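Local atomic coordinates of putative polysaccharide binding proteins (DUF1812) (Bacteroides thetaiotaomicron VPI-5482, PDB entry 3GF8), a protein that is of unknown function but, as an outer-membrane lipoprotein of the FimB/Mfa2 family, probably takes part in assembling or anchoring fimbriae. Residues A[33-38]-A[122-127]; A[55-60]-A[84-89]; A[157-162]-A[279-284]; A[225-230]-A[235-240]. All blocks are in the same frame, centred on the assembly; numbering follows the deposited sequence.

Interaction 1. Residues A[33-38]-A[122-127]; sequences HAQVDK and TLWYGE
Val36, the first residue to leave helical geometry after the short helix 32-35, and Trp124, which opens strand 124-133, lie on backbones that stay well apart. The closest CA pair is Val36 CA to Thr122 CA at 8.3 Å, and no hydrogen bond links the two segments, so the tryptophan side chain spans most of the gap. The indole of Trp124 is long enough to do this. Its CG stands anti to the carbonyl carbon (chi1 -67°), which sends the ring across to the end of the helix. There Val36 lays CG2 over the six-membered ring, 3.5 Å from the centroid and almost exactly on the ring normal, a CH-pi contact; the nearest single ring atom is CE2, 3.7 Å from Val36 CG2. A beta-branched residue suits this place, because CG1 also comes alongside, 4.2 Å from Trp124 CE3. On the opposite face of the ring sits Thr122 CG2, so the indole lies between two methyl groups. Gln35 works at the far end: its carbonyl O approaches Trp124 CH2 obliquely at 3.3 Å, while side-chain OE1 lies in the ring plane at the edge, 3.9 Å from Trp124 CZ2. The Gln35 amide is turned 55° from the ring. Further round, Tyr22 meets the indole edge-to-face, and Ala83 of strand 75-83 touches both Val36 and Trp124. A helix end is thus packed, through one tryptophan, on a strand of a beta-rich domain of the fimbrillin superfamily, a family whose sequences suggest kinship with transthyretin-like proteins.

Interaction 2. Residues A[55-60]-A[84-89]; sequences AEEGSA and GARDSY
Glu57 and Arg86 meet with their flat ends nearly perpendicular: the carboxylate and guanidinium planes stand 83° apart. Both terminal nitrogens of the arginine turn to the same oxygen, so this is not the side-on pairing in which two nitrogens face two oxygens. Arg86 NH1 gives the stronger hydrogen bond to Glu57 OE2, 2.9 Å long with an N-H...O angle of 158°. Arg86 NH2 adds a weak one to Glu57 OE2 at 3.2 Å. From the arginine's side the oxygen is well placed, lying in the guanidinium plane at its edge; from the glutamate's side NH1 arrives from above the carboxylate plane. Each chain is stretched to make the meeting possible. Arg86, in the loop after strand 75-83, runs extended from CG to NE and brings its charge far from its own backbone. Glu57, at the end of strand 50-57, holds CG between the backbone N and the carbonyl carbon (chi1 68°) and is extended beyond it. Just after it, Gly58 takes a positive phi at which a side chain would press against the preceding carbonyl, so glycine suits the exit from the strand. The root of the arginine is fixed too: Arg86 N is hydrogen-bonded to Glu121 OE2, and Arg86 begins the type I turn that ends at Tyr89. Since Arg86 NH2 also forms a salt bridge with Asp37 OD1, one cation serves two acids. At this surface position, solvent would probably screen the attraction in part, while the two carboxylates probably hold the guanidinium in place and its charge should favour their ionised forms.

Interaction 3. Residues A[157-162]-A[279-284]; sequences QSYTGS and AVQIVV
Tyr159 reaches over Val280 and Gln281 with CB and the ring. CB already lies 4.1 Å from Val280 CG2, and with CG anti to the backbone N (chi1 172°) the ring continues across the valine. At the root of the ring CG finds Val280 CB at 3.9 Å. Further along, CD1 and CE1 lie against Val280 CG1, with CE1 at 3.8 Å from that methyl. CE1 also meets Gln281, whose CG comes up obliquely at 4.0 Å. Toward the tip CZ still keeps Val280 CG1 within 4.0 Å, because this methyl sits over the centre of the ring, 10° off its normal, in a CH-pi contact. The aliphatic part of Gln281 serves as a second apolar support, its amide turned 65° from the ring. A tyrosine suits this exposed place, offering a broad apolar face to the valine. Behind it the chain bends sharply, and Gly161, with positive phi, fits the turn there; its N gives a weak hydrogen bond to Ser158 OG. That two consecutive residues share one ring is consistent with their place in a classic beta bulge, where Val280 and Gln281 both stand opposite Phe272 of the antiparallel strand 266-273.

Interaction 4. Residues A[225-230]-A[235-240]; sequences LVLTEK and RVFDIN
Leu227 and Phe237 set their CB atoms 3.9 Å apart on one face of the hairpin, and the leucine CB also rests against a methyl of the next-door residue, Val236 CG2. The phenylalanine ring is the flat floor of this face, and branched groups shape themselves round it. Ile239 projects CG2 over one side of the ring, toward its rim, and turns CD1 the other way to rest on Leu225 CB, 4.0 Å away. Leu225 pushes CD2 up to the ring edge, 4.3 Å from Phe237 CE2. The frame is a beta hairpin of antiparallel strands 224-229 and 235-240, at the border of a mixed sheet, with a classic bulge in which Val236 and Phe237 both face Leu227. Hydrogen bonding continues across the bulge: Leu227 N donates to Phe237 O and Val236 N to Leu227 O, each at 2.9 Å. On the other face Val226 and Asp238 lie side by side, Val226 CG2 packing beside Asp238 OD1. Asp238 OD2 faces Arg235 NH1 by charge alone and forms a salt bridge with Arg224. Thr228 is short enough for the aliphatic part of Arg235 to cross it obliquely, CG lying 3.6 Å from Thr228 OG1.

The four contacts fall into two pairs on opposite sides of the chain's centre. Interactions 1 and 2 have centres 8 Å apart and touch directly: Lys38 NZ lies 2.7 Å from Ala85 O, and Lys38 O lies 2.7 Å from Gly84 N, both probable hydrogen bonds, while Asp37 of the first contact shares the arginine of the second. Interactions 3 and 4 are about 16 Å apart between centres and meet where Ala279 CB packs on Phe237 CZ at 4.1 Å. Between the pairs the centres are 33 to 40 Å apart. Strand 139-158, the neighbour of strand 124-133, runs on from beside interaction 1 to interaction 3; the nearest atoms of these two contacts are about 17 Å apart.

Interaction 1. Residues A[33-38]-A[122-127]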
loop_
_atom_site.group_PDB
_atom_site.type_symbol
_atom_site.label_atom_id
_atom_site.label_comp_id
_atom_site.label_asym_id
_atom_site.label_seq_id
_atom_site.Cartn_x
_atom_site.Cartn_y
_atom_site.Cartn_z
ATOM N N HIS A 33 1.198 -9.481 -14.608
ATOM C CA HIS A 33 1.913 -10.754 -14.801
ATOM C C HIS A 33 3.298 -10.711 -14.160
ATOM O O HIS A 33 3.771 -11.735 -13.694
ATOM C CB HIS A 33 2.062 -11.081 -16.279
ATOM C CG HIS A 33 2.870 -10.064 -17.008
ATOM N ND1 HIS A 33 2.366 -8.816 -17.328
ATOM C CD2 HIS A 33 4.170 -10.059 -17.386
ATOM C CE1 HIS A 33 3.321 -8.094 -17.890
ATOM N NE2 HIS A 33 4.423 -8.824 -17.938
ATOM N N ALA A 34 3.927 -9.530 -14.109
ATOM C CA ALA A 34 5.257 -9.380 -13.494
ATOM C C ALA A 34 5.283 -9.401 -11.954
ATOM O O ALA A 34 6.265 -9.856 -11.373
ATOM C CB ALA A 34 5.938 -8.079 -14.003
ATOM N N GLN A 35 4.220 -8.919 -11.304
ATOM C CA GLN A 35 4.225 -8.656 -9.864
ATOM C C GLN A 35 3.186 -9.388 -9.004
ATOM O O GLN A 35 3.403 -9.556 -7.817
ATOM C CB GLN A 35 4.035 -7.152 -9.631
ATOM C CG GLN A 35 5.146 -6.333 -10.245
ATOM C CD GLN A 35 5.079 -4.878 -9.878
ATOM O OE1 GLN A 35 4.600 -4.516 -8.807
ATOM N NE2 GLN A 35 5.564 -4.018 -10.771
ATOM N N VAL A 36 2.042 -9.776 -9.561
ATOM C CA VAL A 36 0.973 -10.278 -8.748
ATOM C C VAL A 36 0.951 -11.781 -8.860
ATOM O O VAL A 36 0.720 -12.312 -9.942
ATOM C CB VAL A 36 -0.380 -9.696 -9.178
ATOM C CG1 VAL A 36 -1.498 -10.217 -8.258
ATOM C CG2 VAL A 36 -0.340 -8.184 -9.139
ATOM N N ASP A 37 1.197 -12.474 -7.758
ATOM C CA ASP A 37 1.177 -13.938 -7.775
ATOM C C ASP A 37 -0.002 -14.577 -7.040
ATOM O O ASP A 37 -0.011 -15.779 -6.862
ATOM C CB ASP A 37 2.505 -14.516 -7.273
ATOM C CG ASP A 37 2.687 -14.463 -5.752
ATOM O OD1 ASP A 37 1.782 -14.082 -4.941
ATOM O OD2 ASP A 37 3.800 -14.859 -5.359
ATOM N N LYS A 38 -1.006 -13.797 -6.638
ATOM C CA LYS A 38 -2.235 -14.405 -6.099
ATOM C C LYS A 38 -3.366 -13.425 -6.228
ATOM O O LYS A 38 -3.225 -12.238 -5.906
ATOM C CB LYS A 38 -2.039 -14.815 -4.631
ATOM C CG LYS A 38 -3.334 -15.313 -3.911
ATOM C CD LYS A 38 -3.092 -15.644 -2.427
ATOM C CE LYS A 38 -4.362 -16.094 -1.750
ATOM N NZ LYS A 38 -4.201 -16.286 -0.285
ATOM N N THR A 122 3.133 -7.967 -0.767
ATOM C CA THR A 122 2.491 -6.828 -1.384
ATOM C C THR A 122 1.027 -7.146 -1.600
ATOM O O THR A 122 0.665 -8.271 -2.016
ATOM C CB THR A 122 3.162 -6.448 -2.699
ATOM O OG1 THR A 122 4.481 -6.006 -2.400
ATOM C CG2 THR A 122 2.387 -5.326 -3.439
ATOM N N LEU A 123 0.214 -6.148 -1.240
ATOM C CA LEU A 123 -1.218 -6.256 -1.233
ATOM C C LEU A 123 -1.842 -5.324 -2.288
ATOM O O LEU A 123 -1.504 -4.133 -2.330
ATOM C CB LEU A 123 -1.750 -5.873 0.146
ATOM C CG LEU A 123 -3.258 -6.017 0.300
ATOM C CD1 LEU A 123 -3.629 -7.504 0.261
ATOM C CD2 LEU A 123 -3.696 -5.356 1.601
ATOM N N TRP A 124 -2.724 -5.881 -3.127
ATOM C CA TRP A 124 -3.512 -5.076 -4.081
ATOM C C TRP A 124 -5.007 -5.222 -3.834
ATOM O O TRP A 124 -5.493 -6.315 -3.509
ATOM C CB TRP A 124 -3.246 -5.482 -5.548
ATOM C CG TRP A 124 -1.877 -5.208 -6.095
ATOM C CD1 TRP A 124 -1.490 -4.123 -6.821
ATOM C CD2 TRP A 124 -0.728 -6.070 -6.018
ATOM N NE1 TRP A 124 -0.164 -4.243 -7.185
ATOM C CE2 TRP A 124 0.329 -5.422 -6.699
ATOM C CE3 TRP A 124 -0.482 -7.310 -5.426
ATOM C CZ2 TRP A 124 1.615 -5.973 -6.790
ATOM C CZ3 TRP A 124 0.803 -7.863 -5.527
ATOM C CH2 TRP A 124 1.826 -7.192 -6.215
ATOM N N TYR A 125 -5.725 -4.109 -4.024
ATOM C CA TYR A 125 -7.181 -4.051 -3.908
ATOM C C TYR A 125 -7.791 -4.053 -5.301
ATOM O O TYR A 125 -7.333 -3.344 -6.196
ATOM C CB TYR A 125 -7.589 -2.795 -3.142
ATOM C CG TYR A 125 -9.063 -2.538 -3.195
ATOM C CD1 TYR A 125 -9.943 -3.275 -2.406
ATOM C CD2 TYR A 125 -9.592 -1.558 -4.039
ATOM C CE1 TYR A 125 -11.314 -3.048 -2.455
ATOM C CE2 TYR A 125 -10.960 -1.314 -4.091
ATOM C CZ TYR A 125 -11.823 -2.075 -3.313
ATOM O OH TYR A 125 -13.171 -1.857 -3.378
ATOM N N GLY A 126 -8.807 -4.889 -5.495
ATOM C CA GLY A 126 -9.469 -5.020 -6.779
ATOM C C GLY A 126 -10.780 -4.322 -6.659
ATOM O O GLY A 126 -11.624 -4.750 -5.875
ATOM N N GLU A 127 -10.966 -3.259 -7.439
ATOM C CA GLU A 127 -12.158 -2.423 -7.301
ATOM C C GLU A 127 -13.438 -3.182 -7.687
ATOM O O GLU A 127 -13.401 -4.155 -8.490
ATOM C CB GLU A 127 -12.033 -1.155 -8.148
ATOM C CG GLU A 127 -10.667 -0.481 -8.049
ATOM C CD GLU A 127 -10.639 0.847 -8.765
ATOM O OE1 GLU A 127 -11.263 1.788 -8.258
ATOM O OE2 GLU A 127 -9.979 0.960 -9.814
#

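Interaction 2. Residues A[55-60]-A[84-89]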
loop_
_atom_site.group_PDB
_atom_site.type_symbol
_atom_site.label_atom_id
_atom_site.label_comp_id
_atom_site.label_asym_id
_atom_site.label_seq_id
_atom_site.Cartn_x
_atom_site.Cartn_y
_atom_site.Cartn_z
ATOM N N ALA A 55 -9.785 -18.283 -5.555
ATOM C CA ALA A 55 -8.381 -17.951 -5.385
ATOM C C ALA A 55 -7.565 -18.704 -6.404
ATOM O O ALA A 55 -7.780 -19.880 -6.656
ATOM C CB ALA A 55 -7.897 -18.311 -3.961
ATOM N N GLU A 56 -6.624 -18.019 -7.022
ATOM C CA GLU A 56 -5.647 -18.702 -7.848
ATOM C C GLU A 56 -4.362 -17.957 -7.632
ATOM O O GLU A 56 -4.375 -16.743 -7.312
ATOM C CB GLU A 56 -6.100 -18.664 -9.297
ATOM C CG GLU A 56 -5.334 -19.626 -10.201
ATOM C CD GLU A 56 -6.039 -19.880 -11.527
ATOM O OE1 GLU A 56 -7.050 -19.170 -11.821
ATOM O OE2 GLU A 56 -5.576 -20.796 -12.258
ATOM N N GLU A 57 -3.272 -18.688 -7.766
ATOM C CA GLU A 57 -1.959 -18.193 -7.478
ATOM C C GLU A 57 -0.934 -19.053 -8.191
ATOM O O GLU A 57 -1.242 -20.153 -8.617
ATOM C CB GLU A 57 -1.721 -18.243 -5.988
ATOM C CG GLU A 57 -1.636 -19.636 -5.420
ATOM C CD GLU A 57 -1.132 -19.613 -3.990
ATOM O OE1 GLU A 57 -1.936 -19.381 -3.088
ATOM O OE2 GLU A 57 0.077 -19.784 -3.776
ATOM N N GLY A 58 0.278 -18.538 -8.339
ATOM C CA GLY A 58 1.348 -19.277 -9.018
ATOM C C GLY A 58 1.575 -18.886 -10.473
ATOM O O GLY A 58 1.233 -17.763 -10.932
ATOM N N SER A 59 2.146 -19.836 -11.205
ATOM C CA SER A 59 2.731 -19.573 -12.509
ATOM C C SER A 59 1.671 -19.125 -13.514
ATOM O O SER A 59 1.967 -18.337 -14.432
ATOM C CB SER A 59 3.434 -20.834 -13.026
ATOM O OG SER A 59 2.583 -21.967 -12.865
ATOM N N ALA A 60 0.446 -19.621 -13.340
ATOM C CA ALA A 60 -0.594 -19.328 -14.289
ATOM C C ALA A 60 -0.702 -17.824 -14.504
ATOM O O ALA A 60 -0.892 -17.378 -15.637
ATOM C CB ALA A 60 -1.920 -19.914 -13.840
ATOM N N GLY A 84 -2.517 -10.777 -3.700
ATOM C CA GLY A 84 -1.341 -10.873 -2.855
ATOM C C GLY A 84 -1.536 -11.228 -1.381
ATOM O O GLY A 84 -0.541 -11.392 -0.698
ATOM N N ALA A 85 -2.783 -11.354 -0.880
ATOM C CA ALA A 85 -3.000 -11.505 0.571
ATOM C C ALA A 85 -2.623 -12.917 1.007
ATOM O O ALA A 85 -3.179 -13.901 0.518
ATOM C CB ALA A 85 -4.442 -11.148 1.004
ATOM N N ARG A 86 -1.643 -13.002 1.897
ATOM C CA ARG A 86 -1.209 -14.289 2.460
ATOM C C ARG A 86 -1.137 -14.155 3.970
ATOM O O ARG A 86 -2.092 -13.658 4.576
ATOM C CB ARG A 86 0.105 -14.737 1.829
ATOM C CG ARG A 86 -0.037 -15.003 0.326
ATOM C CD ARG A 86 1.296 -15.443 -0.243
ATOM N NE ARG A 86 1.299 -15.579 -1.692
ATOM C CZ ARG A 86 0.988 -16.687 -2.347
ATOM N NH1 ARG A 86 0.632 -17.777 -1.690
ATOM N NH2 ARG A 86 1.014 -16.700 -3.672
ATOM N N ASP A 87 -0.020 -14.519 4.587
ATOM C CA ASP A 87 0.034 -14.605 6.042
ATOM C C ASP A 87 -0.020 -13.320 6.823
ATOM O O ASP A 87 -0.277 -13.374 8.012
ATOM C CB ASP A 87 1.274 -15.346 6.476
ATOM C CG ASP A 87 1.213 -16.799 6.102
ATOM O OD1 ASP A 87 0.087 -17.352 6.090
ATOM O OD2 ASP A 87 2.281 -17.387 5.804
ATOM N N SER A 88 0.210 -12.175 6.202
ATOM C CA SER A 88 0.206 -10.926 6.960
ATOM C C SER A 88 -1.169 -10.436 7.318
ATOM O O SER A 88 -1.315 -9.616 8.245
ATOM C CB SER A 88 0.937 -9.817 6.229
ATOM O OG SER A 88 2.275 -10.192 5.978
ATOM N N TYR A 89 -2.186 -10.953 6.633
ATOM C CA TYR A 89 -3.494 -10.355 6.716
ATOM C C TYR A 89 -4.535 -11.382 7.106
ATOM O O TYR A 89 -4.458 -12.514 6.663
ATOM C CB TYR A 89 -3.850 -9.778 5.354
ATOM C CG TYR A 89 -2.729 -9.021 4.711
ATOM C CD1 TYR A 89 -2.434 -7.739 5.119
ATOM C CD2 TYR A 89 -1.967 -9.571 3.694
ATOM C CE1 TYR A 89 -1.415 -7.004 4.549
ATOM C CE2 TYR A 89 -0.945 -8.828 3.097
ATOM C CZ TYR A 89 -0.676 -7.537 3.533
ATOM O OH TYR A 89 0.355 -6.749 2.998
#

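Interaction 3. Residues A[157-162]-A[279-284]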
loop_
_atom_site.group_PDB
_atom_site.type_symbol
_atom_site.label_atom_id
_atom_site.label_comp_id
_atom_site.label_asym_id
_atom_site.label_seq_id
_atom_site.Cartn_x
_atom_site.Cartn_y
_atom_site.Cartn_z
ATOM N N GLN A 157 20.820 12.554 6.493
ATOM C CA GLN A 157 22.154 13.157 6.471
ATOM C C GLN A 157 22.165 14.620 6.871
ATOM O O GLN A 157 21.176 15.368 6.760
ATOM C CB GLN A 157 22.738 13.128 5.068
ATOM C CG GLN A 157 22.699 11.816 4.358
ATOM C CD GLN A 157 22.994 11.971 2.858
ATOM O OE1 GLN A 157 23.379 13.050 2.395
ATOM N NE2 GLN A 157 22.812 10.884 2.098
ATOM N N SER A 158 23.337 15.041 7.284
ATOM C CA SER A 158 23.620 16.431 7.523
ATOM C C SER A 158 23.511 17.209 6.210
ATOM O O SER A 158 24.110 16.820 5.198
ATOM C CB SER A 158 25.048 16.556 8.067
ATOM O OG SER A 158 25.394 17.919 8.195
ATOM N N TYR A 159 22.771 18.310 6.241
ATOM C CA TYR A 159 22.633 19.169 5.091
ATOM C C TYR A 159 23.961 19.803 4.693
ATOM O O TYR A 159 24.278 19.866 3.516
ATOM C CB TYR A 159 21.627 20.287 5.356
ATOM C CG TYR A 159 21.599 21.312 4.248
ATOM C CD1 TYR A 159 21.064 20.994 3.022
ATOM C CD2 TYR A 159 22.188 22.566 4.408
ATOM C CE1 TYR A 159 21.043 21.891 2.005
ATOM C CE2 TYR A 159 22.193 23.481 3.383
ATOM C CZ TYR A 159 21.613 23.134 2.185
ATOM O OH TYR A 159 21.593 24.001 1.142
ATOM N N THR A 160 24.718 20.305 5.657
ATOM C CA THR A 160 26.011 20.913 5.341
ATOM C C THR A 160 27.159 19.916 5.440
ATOM O O THR A 160 28.269 20.239 5.084
ATOM C CB THR A 160 26.339 22.034 6.306
ATOM O OG1 THR A 160 26.374 21.476 7.617
ATOM C CG2 THR A 160 25.306 23.170 6.217
ATOM N N GLY A 161 26.901 18.710 5.928
ATOM C CA GLY A 161 27.971 17.744 6.163
ATOM C C GLY A 161 28.959 18.213 7.219
ATOM O O GLY A 161 30.086 17.753 7.241
ATOM N N SER A 162 28.538 19.123 8.097
ATOM C CA SER A 162 29.430 19.709 9.096
ATOM C C SER A 162 29.360 18.895 10.378
ATOM O O SER A 162 29.998 19.231 11.391
ATOM C CB SER A 162 29.019 21.138 9.388
ATOM O OG SER A 162 27.804 21.146 10.112
ATOM N N ALA A 279 14.501 19.577 8.764
ATOM C CA ALA A 279 14.713 19.210 7.352
ATOM C C ALA A 279 14.887 20.463 6.480
ATOM O O ALA A 279 13.999 21.330 6.390
ATOM C CB ALA A 279 13.569 18.333 6.827
ATOM N N VAL A 280 16.075 20.597 5.895
ATOM C CA VAL A 280 16.348 21.708 5.015
ATOM C C VAL A 280 15.795 21.399 3.636
ATOM O O VAL A 280 15.117 22.241 3.000
ATOM C CB VAL A 280 17.823 22.040 4.969
ATOM C CG1 VAL A 280 18.060 23.179 3.977
ATOM C CG2 VAL A 280 18.282 22.402 6.383
ATOM N N GLN A 281 16.052 20.179 3.189
ATOM C CA GLN A 281 15.511 19.712 1.938
ATOM C C GLN A 281 15.398 18.215 1.970
ATOM O O GLN A 281 16.091 17.569 2.756
ATOM C CB GLN A 281 16.407 20.141 0.771
ATOM C CG GLN A 281 17.852 19.735 0.926
ATOM C CD GLN A 281 18.618 19.735 -0.397
ATOM O OE1 GLN A 281 18.613 20.725 -1.145
ATOM N NE2 GLN A 281 19.308 18.621 -0.674
ATOM N N ILE A 282 14.505 17.692 1.134
ATOM C CA ILE A 282 14.386 16.271 0.912
ATOM C C ILE A 282 14.599 15.922 -0.558
ATOM O O ILE A 282 14.425 16.743 -1.461
ATOM C CB ILE A 282 13.011 15.716 1.401
ATOM C CG1 ILE A 282 11.869 16.198 0.504
ATOM C CG2 ILE A 282 12.791 16.134 2.831
ATOM C CD1 ILE A 282 10.505 15.978 1.078
ATOM N N VAL A 283 14.948 14.673 -0.808
ATOM C CA VAL A 283 15.012 14.193 -2.146
ATOM C C VAL A 283 14.113 12.989 -2.148
ATOM O O VAL A 283 14.329 12.052 -1.371
ATOM C CB VAL A 283 16.411 13.863 -2.533
ATOM C CG1 VAL A 283 16.478 13.245 -4.006
ATOM C CG2 VAL A 283 17.229 15.091 -2.460
ATOM N N VAL A 284 13.073 13.045 -2.976
ATOM C CA VAL A 284 12.125 11.940 -3.131
ATOM C C VAL A 284 12.307 11.372 -4.512
ATOM O O VAL A 284 12.064 12.044 -5.499
ATOM C CB VAL A 284 10.689 12.399 -2.936
ATOM C CG1 VAL A 284 9.694 11.196 -3.030
ATOM C CG2 VAL A 284 10.570 13.141 -1.613
#

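Interaction 4. Residues A[225-230]-A[235-240]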
loop_
_atom_site.group_PDB
_atom_site.type_symbol
_atom_site.label_atom_id
_atom_site.label_comp_id
_atom_site.label_asym_id
_atom_site.label_seq_id
_atom_site.Cartn_x
_atom_site.Cartn_y
_atom_site.Cartn_z
ATOM N N LEU A 225 6.304 10.353 10.448
ATOM C CA LEU A 225 7.618 9.723 10.558
ATOM C C LEU A 225 8.232 10.296 11.824
ATOM O O LEU A 225 8.368 11.517 11.956
ATOM C CB LEU A 225 8.506 10.011 9.343
ATOM C CG LEU A 225 9.989 9.610 9.451
ATOM C CD1 LEU A 225 10.144 8.066 9.559
ATOM C CD2 LEU A 225 10.824 10.150 8.276
ATOM N N VAL A 226 8.582 9.420 12.757
ATOM C CA VAL A 226 9.105 9.803 14.070
ATOM C C VAL A 226 10.413 9.067 14.354
ATOM O O VAL A 226 10.485 7.837 14.286
ATOM C CB VAL A 226 8.121 9.452 15.208
ATOM C CG1 VAL A 226 8.672 9.951 16.581
ATOM C CG2 VAL A 226 6.724 10.012 14.923
ATOM N N LEU A 227 11.444 9.843 14.663
ATOM C CA LEU A 227 12.730 9.345 15.102
ATOM C C LEU A 227 12.910 9.625 16.594
ATOM O O LEU A 227 12.629 10.725 17.069
ATOM C CB LEU A 227 13.860 10.004 14.305
ATOM C CG LEU A 227 14.215 9.381 12.966
ATOM C CD1 LEU A 227 13.032 9.317 11.966
ATOM C CD2 LEU A 227 15.367 10.150 12.384
ATOM N N THR A 228 13.418 8.631 17.319
ATOM C CA THR A 228 13.587 8.718 18.754
ATOM C C THR A 228 15.002 8.322 19.103
ATOM O O THR A 228 15.531 7.336 18.605
ATOM C CB THR A 228 12.587 7.821 19.502
ATOM O OG1 THR A 228 11.256 8.163 19.100
ATOM C CG2 THR A 228 12.710 8.009 21.040
ATOM N N GLU A 229 15.641 9.132 19.929
ATOM C CA GLU A 229 17.021 8.872 20.275
ATOM C C GLU A 229 17.106 7.683 21.227
ATOM O O GLU A 229 16.422 7.652 22.256
ATOM C CB GLU A 229 17.617 10.096 20.932
ATOM C CG GLU A 229 19.092 10.020 21.063
ATOM C CD GLU A 229 19.628 11.227 21.759
ATOM O OE1 GLU A 229 19.177 11.499 22.888
ATOM O OE2 GLU A 229 20.486 11.902 21.168
ATOM N N LYS A 230 17.916 6.696 20.863
ATOM C CA LYS A 230 18.024 5.503 21.696
ATOM C C LYS A 230 18.484 5.939 23.103
ATOM O O LYS A 230 17.826 5.631 24.109
ATOM C CB LYS A 230 19.000 4.488 21.094
ATOM C CG LYS A 230 18.504 3.713 19.889
ATOM C CD LYS A 230 19.696 3.055 19.187
ATOM C CE LYS A 230 19.286 2.199 17.996
ATOM N NZ LYS A 230 20.469 1.740 17.174
ATOM N N ARG A 235 12.254 12.175 21.415
ATOM C CA ARG A 235 11.887 12.293 20.015
ATOM C C ARG A 235 12.591 13.464 19.390
ATOM O O ARG A 235 12.406 14.580 19.849
ATOM C CB ARG A 235 10.382 12.488 19.854
ATOM C CG ARG A 235 9.595 11.200 19.938
ATOM C CD ARG A 235 8.191 11.351 19.381
ATOM N NE ARG A 235 7.285 11.971 20.333
ATOM C CZ ARG A 235 6.873 13.236 20.292
ATOM N NH1 ARG A 235 7.256 14.070 19.315
ATOM N NH2 ARG A 235 6.054 13.676 21.251
ATOM N N VAL A 236 13.368 13.228 18.331
ATOM C CA VAL A 236 14.183 14.279 17.708
ATOM C C VAL A 236 13.648 14.744 16.371
ATOM O O VAL A 236 14.132 15.733 15.831
ATOM C CB VAL A 236 15.645 13.815 17.508
ATOM C CG1 VAL A 236 16.308 13.575 18.882
ATOM C CG2 VAL A 236 15.701 12.558 16.659
ATOM N N PHE A 237 12.673 14.021 15.820
ATOM C CA PHE A 237 12.126 14.311 14.492
ATOM C C PHE A 237 10.720 13.727 14.417
ATOM O O PHE A 237 10.488 12.561 14.738
ATOM C CB PHE A 237 13.011 13.701 13.415
ATOM C CG PHE A 237 12.826 14.283 12.014
ATOM C CD1 PHE A 237 13.135 15.605 11.742
ATOM C CD2 PHE A 237 12.442 13.469 10.955
ATOM C CE1 PHE A 237 13.026 16.111 10.442
ATOM C CE2 PHE A 237 12.334 13.973 9.646
ATOM C CZ PHE A 237 12.613 15.284 9.399
ATOM N N ASP A 238 9.775 14.550 13.985
ATOM C CA ASP A 238 8.389 14.165 14.008
ATOM C C ASP A 238 7.654 14.949 12.955
ATOM O O ASP A 238 7.205 16.045 13.233
ATOM C CB ASP A 238 7.789 14.400 15.395
ATOM C CG ASP A 238 6.412 13.758 15.542
ATOM O OD1 ASP A 238 5.836 13.297 14.532
ATOM O OD2 ASP A 238 5.893 13.713 16.671
ATOM N N ILE A 239 7.525 14.366 11.757
ATOM C CA ILE A 239 6.956 15.082 10.628
ATOM C C ILE A 239 5.749 14.367 10.048
ATOM O O ILE A 239 5.458 13.184 10.345
ATOM C CB ILE A 239 8.025 15.458 9.545
ATOM C CG1 ILE A 239 8.744 14.236 8.949
ATOM C CG2 ILE A 239 9.089 16.348 10.171
ATOM C CD1 ILE A 239 8.076 13.615 7.767
ATOM N N ASN A 240 5.002 15.120 9.254
ATOM C CA ASN A 240 3.803 14.611 8.624
ATOM C C ASN A 240 4.246 14.198 7.246
ATOM O O ASN A 240 4.485 15.023 6.359
ATOM C CB ASN A 240 2.715 15.686 8.617
ATOM C CG ASN A 240 1.476 15.266 7.868
ATOM O OD1 ASN A 240 1.492 14.322 7.087
ATOM N ND2 ASN A 240 0.388 15.984 8.090
#